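Local coordinates for protein succinate dehydrogenase subunit B (Mycolicibacterium smegmatis MC2 51, PDB 6LUM) that probably carries electrons through its iron-sulfur clusters as the iron-sulfur subunit of a membrane-bound succinate dehydrogenase, at residues J[25-31]-J[43-49]; J[49-53]-J[101-105]. All blocks are in the same frame, centred on the assembly; numbering follows the deposited sequence.

Interaction 1 pairs the strands of the N-terminal hairpin, whereas interaction 2 joins the loop that follows this hairpin to a distant loop; both lie in the 2Fe-2S ferredoxin-like domain. They share P49, where the chain leaves the pairing of 43-49 and heads for helix 56-67, and they touch through V26 and C50. Interaction 1 rests on main-chain hydrogen bonds, with L28 and V48 packed inward and charged or aromatic groups along an exposed outer strand. Interaction 2 has no hydrogen bond between its segments. Its inner part is a meeting of sulfurs from C50, M101 and M104, and its outer part brings P52 against R102 at the surface.

Interaction 1 (J[25-31]-J[43-49]); sequences MVTLKIA and WQSFRVP
Just ahead of the antiparallel pairing of this hairpin, M25 touches R47: bent at both chi2 and chi3, the M25 chain brings CE to 3.5 Å from R47 CG and sets SD beside the P49 ring. Next, V26 O accepts the amide of V48 at 3.0 Å in a nearly straight bond. T27 stands opposite R47 in a non-hydrogen-bonded pair and places OG1 over one face of its guanidinium. L28 exchanges two main-chain bonds with F46, and its CD1 meets V48 CG2 at 4.1 Å. The K29 side chain slants across W43, CE 3.6 Å from W43 CE3, and NZ ends over the six-membered ring, 4.7 Å from its centroid, a cation-pi contact. I30 pairs with Q44 through two more main-chain bonds, while its CG1 reaches the edge of the F46 ring, 3.7 Å from CE1. A31 finishes the run: CB lies 4.1 Å from the centroid of the W43 six-membered ring, a CH-pi contact on the face opposite K29 NZ. Within the beta-grasp sheet, strand 27-32 is flanked on its other edge by strand 114-118, to which T27 and K29 hydrogen-bond, while L28 and V48 pack on V63 of helix 56-67.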
ATOM      1  N   MET J  25      58.000 -17.168   8.830  1.00 42.06           N
ATOM      2  CA  MET J  25      57.396 -17.827   9.979  1.00 42.06           C
ATOM      3  C   MET J  25      56.555 -16.845  10.792  1.00 42.06           C
ATOM      4  O   MET J  25      56.602 -16.814  12.021  1.00 42.06           O
ATOM      5  CB  MET J  25      58.466 -18.494  10.841  1.00 42.06           C
ATOM      6  CG  MET J  25      59.370 -19.435  10.061  1.00 42.06           C
ATOM      7  SD  MET J  25      58.531 -20.889   9.409  1.00 42.06           S
ATOM      8  CE  MET J  25      57.792 -21.552  10.895  1.00 42.06           C
ATOM      9  N   VAL J  26      55.778 -16.030  10.076  1.00 33.41           N
ATOM     10  CA  VAL J  26      54.845 -15.108  10.704  1.00 33.41           C
ATOM     11  C   VAL J  26      53.909 -15.856  11.649  1.00 33.41           C
ATOM     12  O   VAL J  26      53.557 -17.018  11.432  1.00 33.41           O
ATOM     13  CB  VAL J  26      54.061 -14.369   9.609  1.00 33.41           C
ATOM     14  CG1 VAL J  26      53.017 -13.457  10.195  1.00 33.41           C
ATOM     15  CG2 VAL J  26      55.007 -13.582   8.745  1.00 33.41           C
ATOM     16  N   THR J  27      53.517 -15.181  12.721  1.00 29.30           N
ATOM     17  CA  THR J  27      52.591 -15.724  13.704  1.00 29.30           C
ATOM     18  C   THR J  27      51.225 -15.083  13.515  1.00 29.30           C
ATOM     19  O   THR J  27      51.132 -13.870  13.317  1.00 29.30           O
ATOM     20  CB  THR J  27      53.096 -15.472  15.124  1.00 29.30           C
ATOM     21  OG1 THR J  27      54.239 -16.294  15.377  1.00 29.30           O
ATOM     22  CG2 THR J  27      52.026 -15.786  16.138  1.00 29.30           C
ATOM     23  N   LEU J  28      50.176 -15.895  13.557  1.00 22.47           N
ATOM     24  CA  LEU J  28      48.803 -15.415  13.518  1.00 22.47           C
ATOM     25  C   LEU J  28      48.164 -15.616  14.879  1.00 22.47           C
ATOM     26  O   LEU J  28      48.497 -16.562  15.593  1.00 22.47           O
ATOM     27  CB  LEU J  28      47.978 -16.147  12.460  1.00 22.47           C
ATOM     28  CG  LEU J  28      48.562 -16.342  11.066  1.00 22.47           C
ATOM     29  CD1 LEU J  28      47.671 -17.271  10.290  1.00 22.47           C
ATOM     30  CD2 LEU J  28      48.692 -15.031  10.343  1.00 22.47           C
ATOM     31  N   LYS J  29      47.249 -14.728  15.236  1.00 22.30           N
ATOM     32  CA  LYS J  29      46.512 -14.816  16.490  1.00 22.30           C
ATOM     33  C   LYS J  29      45.031 -14.827  16.162  1.00 22.30           C
ATOM     34  O   LYS J  29      44.407 -13.771  16.064  1.00 22.30           O
ATOM     35  CB  LYS J  29      46.854 -13.660  17.415  1.00 22.30           C
ATOM     36  CG  LYS J  29      47.956 -13.953  18.399  1.00 22.30           C
ATOM     37  CD  LYS J  29      48.158 -12.791  19.334  1.00 22.30           C
ATOM     38  CE  LYS J  29      46.915 -12.541  20.152  1.00 22.30           C
ATOM     39  NZ  LYS J  29      47.097 -11.385  21.068  1.00 22.30           N
ATOM     40  N   ILE J  30      44.468 -15.988  16.002  1.00 18.59           N
ATOM     41  CA  ILE J  30      43.061 -16.094  15.657  1.00 18.59           C
ATOM     42  C   ILE J  30      42.268 -15.955  16.941  1.00 18.59           C
ATOM     43  O   ILE J  30      42.772 -16.256  18.023  1.00 18.59           O
ATOM     44  CB  ILE J  30      42.762 -17.427  14.955  1.00 18.59           C
ATOM     45  CG1 ILE J  30      43.762 -17.689  13.840  1.00 18.59           C
ATOM     46  CG2 ILE J  30      41.399 -17.384  14.328  1.00 18.59           C
ATOM     47  CD1 ILE J  30      43.694 -16.716  12.748  1.00 18.59           C
ATOM     48  N   ALA J  31      41.034 -15.482  16.835  1.00 19.19           N
ATOM     49  CA  ALA J  31      40.142 -15.396  17.985  1.00 19.19           C
ATOM     50  C   ALA J  31      39.115 -16.507  17.860  1.00 19.19           C
ATOM     51  O   ALA J  31      38.025 -16.316  17.322  1.00 19.19           O
ATOM     52  CB  ALA J  31      39.484 -14.030  18.057  1.00 19.19           C
ATOM     53  N   TRP J  43      41.860 -16.567  22.393  1.00 25.15           N
ATOM     54  CA  TRP J  43      42.857 -16.416  21.353  1.00 25.15           C
ATOM     55  C   TRP J  43      43.676 -17.687  21.202  1.00 25.15           C
ATOM     56  O   TRP J  43      43.881 -18.438  22.158  1.00 25.15           O
ATOM     57  CB  TRP J  43      43.768 -15.237  21.664  1.00 25.15           C
ATOM     58  CG  TRP J  43      43.025 -13.967  21.655  1.00 25.15           C
ATOM     59  CD1 TRP J  43      42.284 -13.450  22.666  1.00 25.15           C
ATOM     60  CD2 TRP J  43      42.919 -13.051  20.569  1.00 25.15           C
ATOM     61  NE1 TRP J  43      41.727 -12.259  22.282  1.00 25.15           N
ATOM     62  CE2 TRP J  43      42.104 -11.994  20.994  1.00 25.15           C
ATOM     63  CE3 TRP J  43      43.437 -13.022  19.277  1.00 25.15           C
ATOM     64  CZ2 TRP J  43      41.799 -10.923  20.177  1.00 25.15           C
ATOM     65  CZ3 TRP J  43      43.129 -11.967  18.472  1.00 25.15           C
ATOM     66  CH2 TRP J  43      42.323 -10.929  18.920  1.00 25.15           C
ATOM     67  N   GLN J  44      44.133 -17.932  19.978  1.00 26.53           N
ATOM     68  CA  GLN J  44      45.000 -19.064  19.690  1.00 26.53           C
ATOM     69  C   GLN J  44      46.049 -18.624  18.691  1.00 26.53           C
ATOM     70  O   GLN J  44      45.721 -18.003  17.680  1.00 26.53           O
ATOM     71  CB  GLN J  44      44.211 -20.255  19.145  1.00 26.53           C
ATOM     72  CG  GLN J  44      45.059 -21.487  18.929  1.00 26.53           C
ATOM     73  CD  GLN J  44      44.376 -22.738  19.399  1.00 26.53           C
ATOM     74  OE1 GLN J  44      43.306 -22.682  20.000  1.00 26.53           O
ATOM     75  NE2 GLN J  44      44.990 -23.882  19.139  1.00 26.53           N
ATOM     76  N   SER J  45      47.302 -18.945  18.971  1.00 27.13           N
ATOM     77  CA  SER J  45      48.419 -18.470  18.172  1.00 27.13           C
ATOM     78  C   SER J  45      48.995 -19.607  17.349  1.00 27.13           C
ATOM     79  O   SER J  45      49.309 -20.670  17.890  1.00 27.13           O
ATOM     80  CB  SER J  45      49.501 -17.860  19.055  1.00 27.13           C
ATOM     81  OG  SER J  45      50.631 -17.492  18.292  1.00 27.13           O
ATOM     82  N   PHE J  46      49.143 -19.363  16.050  1.00 24.14           N
ATOM     83  CA  PHE J  46      49.707 -20.307  15.099  1.00 24.14           C
ATOM     84  C   PHE J  46      50.958 -19.716  14.472  1.00 24.14           C
ATOM     85  O   PHE J  46      51.100 -18.500  14.377  1.00 24.14           O
ATOM     86  CB  PHE J  46      48.719 -20.637  13.995  1.00 24.14           C
ATOM     87  CG  PHE J  46      47.431 -21.204  14.483  1.00 24.14           C
ATOM     88  CD1 PHE J  46      46.328 -20.399  14.652  1.00 24.14           C
ATOM     89  CD2 PHE J  46      47.313 -22.547  14.756  1.00 24.14           C
ATOM     90  CE1 PHE J  46      45.143 -20.920  15.090  1.00 24.14           C
ATOM     91  CE2 PHE J  46      46.127 -23.067  15.192  1.00 24.14           C
ATOM     92  CZ  PHE J  46      45.043 -22.252  15.358  1.00 24.14           C
ATOM     93  N   ARG J  47      51.853 -20.580  14.016  1.00 34.90           N
ATOM     94  CA  ARG J  47      53.069 -20.148  13.345  1.00 34.90           C
ATOM     95  C   ARG J  47      53.110 -20.748  11.951  1.00 34.90           C
ATOM     96  O   ARG J  47      53.202 -21.969  11.803  1.00 34.90           O
ATOM     97  CB  ARG J  47      54.313 -20.551  14.131  1.00 34.90           C
ATOM     98  CG  ARG J  47      55.599 -20.316  13.375  1.00 34.90           C
ATOM     99  CD  ARG J  47      56.793 -20.527  14.270  1.00 34.90           C
ATOM    100  NE  ARG J  47      56.638 -19.796  15.520  1.00 34.90           N
ATOM    101  CZ  ARG J  47      57.023 -18.538  15.695  1.00 34.90           C
ATOM    102  NH1 ARG J  47      56.843 -17.943  16.865  1.00 34.90           N
ATOM    103  NH2 ARG J  47      57.595 -17.879  14.699  1.00 34.90           N
ATOM    104  N   VAL J  48      53.055 -19.893  10.937  1.00 29.87           N
ATOM    105  CA  VAL J  48      52.960 -20.334   9.551  1.00 29.87           C
ATOM    106  C   VAL J  48      54.029 -19.632   8.727  1.00 29.87           C
ATOM    107  O   VAL J  48      54.438 -18.519   9.074  1.00 29.87           O
ATOM    108  CB  VAL J  48      51.563 -20.055   8.987  1.00 29.87           C
ATOM    109  CG1 VAL J  48      50.530 -20.777   9.791  1.00 29.87           C
ATOM    110  CG2 VAL J  48      51.286 -18.583   9.012  1.00 29.87           C
ATOM    111  N   PRO J  49      54.510 -20.225   7.638  1.00 30.34           N
ATOM    112  CA  PRO J  49      55.500 -19.540   6.808  1.00 30.34           C
ATOM    113  C   PRO J  49      54.840 -18.561   5.857  1.00 30.34           C
ATOM    114  O   PRO J  49      53.737 -18.794   5.363  1.00 30.34           O
ATOM    115  CB  PRO J  49      56.164 -20.688   6.045  1.00 30.34           C
ATOM    116  CG  PRO J  49      55.102 -21.678   5.925  1.00 30.34           C
ATOM    117  CD  PRO J  49      54.287 -21.602   7.181  1.00 30.34           C
TER

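Interaction 2 (J[49-53]-J[101-105])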
ATOM      1  N   PRO J  49      54.510 -20.225   7.638  1.00 30.34           N
ATOM      2  CA  PRO J  49      55.500 -19.540   6.808  1.00 30.34           C
ATOM      3  C   PRO J  49      54.840 -18.561   5.857  1.00 30.34           C
ATOM      4  O   PRO J  49      53.737 -18.794   5.363  1.00 30.34           O
ATOM      5  CB  PRO J  49      56.164 -20.688   6.045  1.00 30.34           C
ATOM      6  CG  PRO J  49      55.102 -21.678   5.925  1.00 30.34           C
ATOM      7  CD  PRO J  49      54.287 -21.602   7.181  1.00 30.34           C
ATOM      8  N   CYS J  50      55.531 -17.458   5.602  1.00 37.24           N
ATOM      9  CA  CYS J  50      55.046 -16.405   4.731  1.00 37.24           C
ATOM     10  C   CYS J  50      56.006 -16.228   3.566  1.00 37.24           C
ATOM     11  O   CYS J  50      57.131 -16.726   3.586  1.00 37.24           O
ATOM     12  CB  CYS J  50      54.887 -15.091   5.500  1.00 37.24           C
ATOM     13  SG  CYS J  50      54.324 -13.684   4.534  1.00 37.24           S
ATOM     14  N   LEU J  51      55.554 -15.519   2.545  1.00 38.33           N
ATOM     15  CA  LEU J  51      56.344 -15.208   1.363  1.00 38.33           C
ATOM     16  C   LEU J  51      56.138 -13.753   0.991  1.00 38.33           C
ATOM     17  O   LEU J  51      55.317 -13.055   1.591  1.00 38.33           O
ATOM     18  CB  LEU J  51      55.951 -16.104   0.176  1.00 38.33           C
ATOM     19  CG  LEU J  51      56.605 -17.465  -0.047  1.00 38.33           C
ATOM     20  CD1 LEU J  51      58.089 -17.278  -0.248  1.00 38.33           C
ATOM     21  CD2 LEU J  51      56.314 -18.439   1.070  1.00 38.33           C
ATOM     22  N   PRO J  52      56.892 -13.248   0.012  1.00 39.38           N
ATOM     23  CA  PRO J  52      56.521 -11.952  -0.566  1.00 39.38           C
ATOM     24  C   PRO J  52      55.221 -12.008  -1.344  1.00 39.38           C
ATOM     25  O   PRO J  52      54.419 -11.071  -1.272  1.00 39.38           O
ATOM     26  CB  PRO J  52      57.716 -11.623  -1.470  1.00 39.38           C
ATOM     27  CG  PRO J  52      58.839 -12.392  -0.892  1.00 39.38           C
ATOM     28  CD  PRO J  52      58.232 -13.668  -0.426  1.00 39.38           C
ATOM     29  N   SER J  53      54.995 -13.076  -2.097  1.00 35.70           N
ATOM     30  CA  SER J  53      53.764 -13.236  -2.868  1.00 35.70           C
ATOM     31  C   SER J  53      52.759 -14.112  -2.123  1.00 35.70           C
ATOM     32  O   SER J  53      52.329 -15.154  -2.606  1.00 35.70           O
ATOM     33  CB  SER J  53      54.079 -13.807  -4.245  1.00 35.70           C
ATOM     34  OG  SER J  53      54.832 -12.885  -5.012  1.00 35.70           O
ATOM     35  N   MET J 101      50.913  -9.334   1.925  1.00 34.47           N
ATOM     36  CA  MET J 101      52.098  -9.314   2.780  1.00 34.47           C
ATOM     37  C   MET J 101      53.389  -9.028   2.050  1.00 34.47           C
ATOM     38  O   MET J 101      54.426  -9.187   2.691  1.00 34.47           O
ATOM     39  CB  MET J 101      52.212 -10.639   3.516  1.00 34.47           C
ATOM     40  CG  MET J 101      51.047 -10.862   4.413  1.00 34.47           C
ATOM     41  SD  MET J 101      51.204 -12.319   5.413  1.00 34.47           S
ATOM     42  CE  MET J 101      49.618 -12.237   6.204  1.00 34.47           C
ATOM     43  N   ARG J 102      53.376  -8.640   0.773  1.00 46.37           N
ATOM     44  CA  ARG J 102      54.596  -8.221   0.086  1.00 46.37           C
ATOM     45  C   ARG J 102      55.336  -7.132   0.848  1.00 46.37           C
ATOM     46  O   ARG J 102      56.560  -7.018   0.733  1.00 46.37           O
ATOM     47  CB  ARG J 102      54.253  -7.725  -1.320  1.00 46.37           C
ATOM     48  CG  ARG J 102      55.430  -7.568  -2.266  1.00 46.37           C
ATOM     49  CD  ARG J 102      54.949  -7.192  -3.668  1.00 46.37           C
ATOM     50  NE  ARG J 102      53.882  -8.075  -4.140  1.00 46.37           N
ATOM     51  CZ  ARG J 102      53.100  -7.827  -5.187  1.00 46.37           C
ATOM     52  NH1 ARG J 102      53.252  -6.713  -5.891  1.00 46.37           N
ATOM     53  NH2 ARG J 102      52.160  -8.697  -5.529  1.00 46.37           N
ATOM     54  N   ASP J 103      54.620  -6.329   1.626  1.00 48.26           N
ATOM     55  CA  ASP J 103      55.220  -5.206   2.338  1.00 48.26           C
ATOM     56  C   ASP J 103      55.497  -5.592   3.791  1.00 48.26           C
ATOM     57  O   ASP J 103      54.805  -5.186   4.726  1.00 48.26           O
ATOM     58  CB  ASP J 103      54.317  -3.980   2.241  1.00 48.26           C
ATOM     59  CG  ASP J 103      52.866  -4.298   2.547  1.00 48.26           C
ATOM     60  OD1 ASP J 103      52.592  -5.378   3.100  1.00 48.26           O
ATOM     61  OD2 ASP J 103      51.992  -3.472   2.224  1.00 48.26           O
ATOM     62  N   MET J 104      56.541  -6.396   3.971  1.00 50.45           N
ATOM     63  CA  MET J 104      57.060  -6.709   5.301  1.00 50.45           C
ATOM     64  C   MET J 104      58.538  -6.331   5.334  1.00 50.45           C
ATOM     65  O   MET J 104      59.430  -7.157   5.130  1.00 50.45           O
ATOM     66  CB  MET J 104      56.802  -8.199   5.664  1.00 50.45           C
ATOM     67  CG  MET J 104      57.350  -9.225   4.685  1.00 50.45           C
ATOM     68  SD  MET J 104      56.886 -10.913   5.117  1.00 50.45           S
ATOM     69  CE  MET J 104      57.571 -11.807   3.728  1.00 50.45           C
ATOM     70  N   LEU J 105      58.790  -5.054   5.606  1.00 50.23           N
ATOM     71  CA  LEU J 105      60.127  -4.518   5.828  1.00 50.23           C
ATOM     72  C   LEU J 105      60.598  -4.788   7.256  1.00 50.23           C
ATOM     73  O   LEU J 105      61.787  -5.064   7.463  1.00 50.23           O
ATOM     74  CB  LEU J 105      60.165  -3.019   5.515  1.00 50.23           C
ATOM     75  CG  LEU J 105      59.840  -2.644   4.069  1.00 50.23           C
ATOM     76  CD1 LEU J 105      60.218  -1.200   3.790  1.00 50.23           C
ATOM     77  CD2 LEU J 105      60.544  -3.584   3.099  1.00 50.23           C
TER
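P52 and R102 bring two irregular loops together, their CA atoms 4.2 Å apart, with no hydrogen bond passing between the backbones. In this beta-grasp, ferredoxin-like domain, 49-53 is the connection from the N-terminal hairpin to helix 56-67, while residues 101-105 belong to the long loop running from strand 92-93 to strand 114-118. The buried half of the contact is built from sulfur. C50 points its thiol at the facing loop, chi1 179° setting SG on the far side of CB from the amide nitrogen, and meets both methionines, SG lying 3.5 Å from M101 SD and 3.8 Å from M104 SD. The two thioethers reach the thiol from well-separated directions, about 106° apart as measured at SG. M101 continues past C50 with an extended chain to pack on L56 and L59 of helix 56-67; its side chain is about 13 Å from the 2Fe-2S cluster, whose pocket includes C97 on the same loop. C50 is thus a packing cysteine, distinct from C77, C82 and C97 at the cluster. M104, also extended beyond CG, passes the thiol and sets its methyl against main chain, CE being 3.3 Å from L51 O, while V24 packs against its side chain. At the exposed end the P52 carbonyl faces R102, whose guanidinium turns an edge to it after the bend at chi3. P52 O lies 3.2 Å from R102 CA and 3.4 Å from R102 CB; R102 N is also near, at an angle too poor for a hydrogen bond.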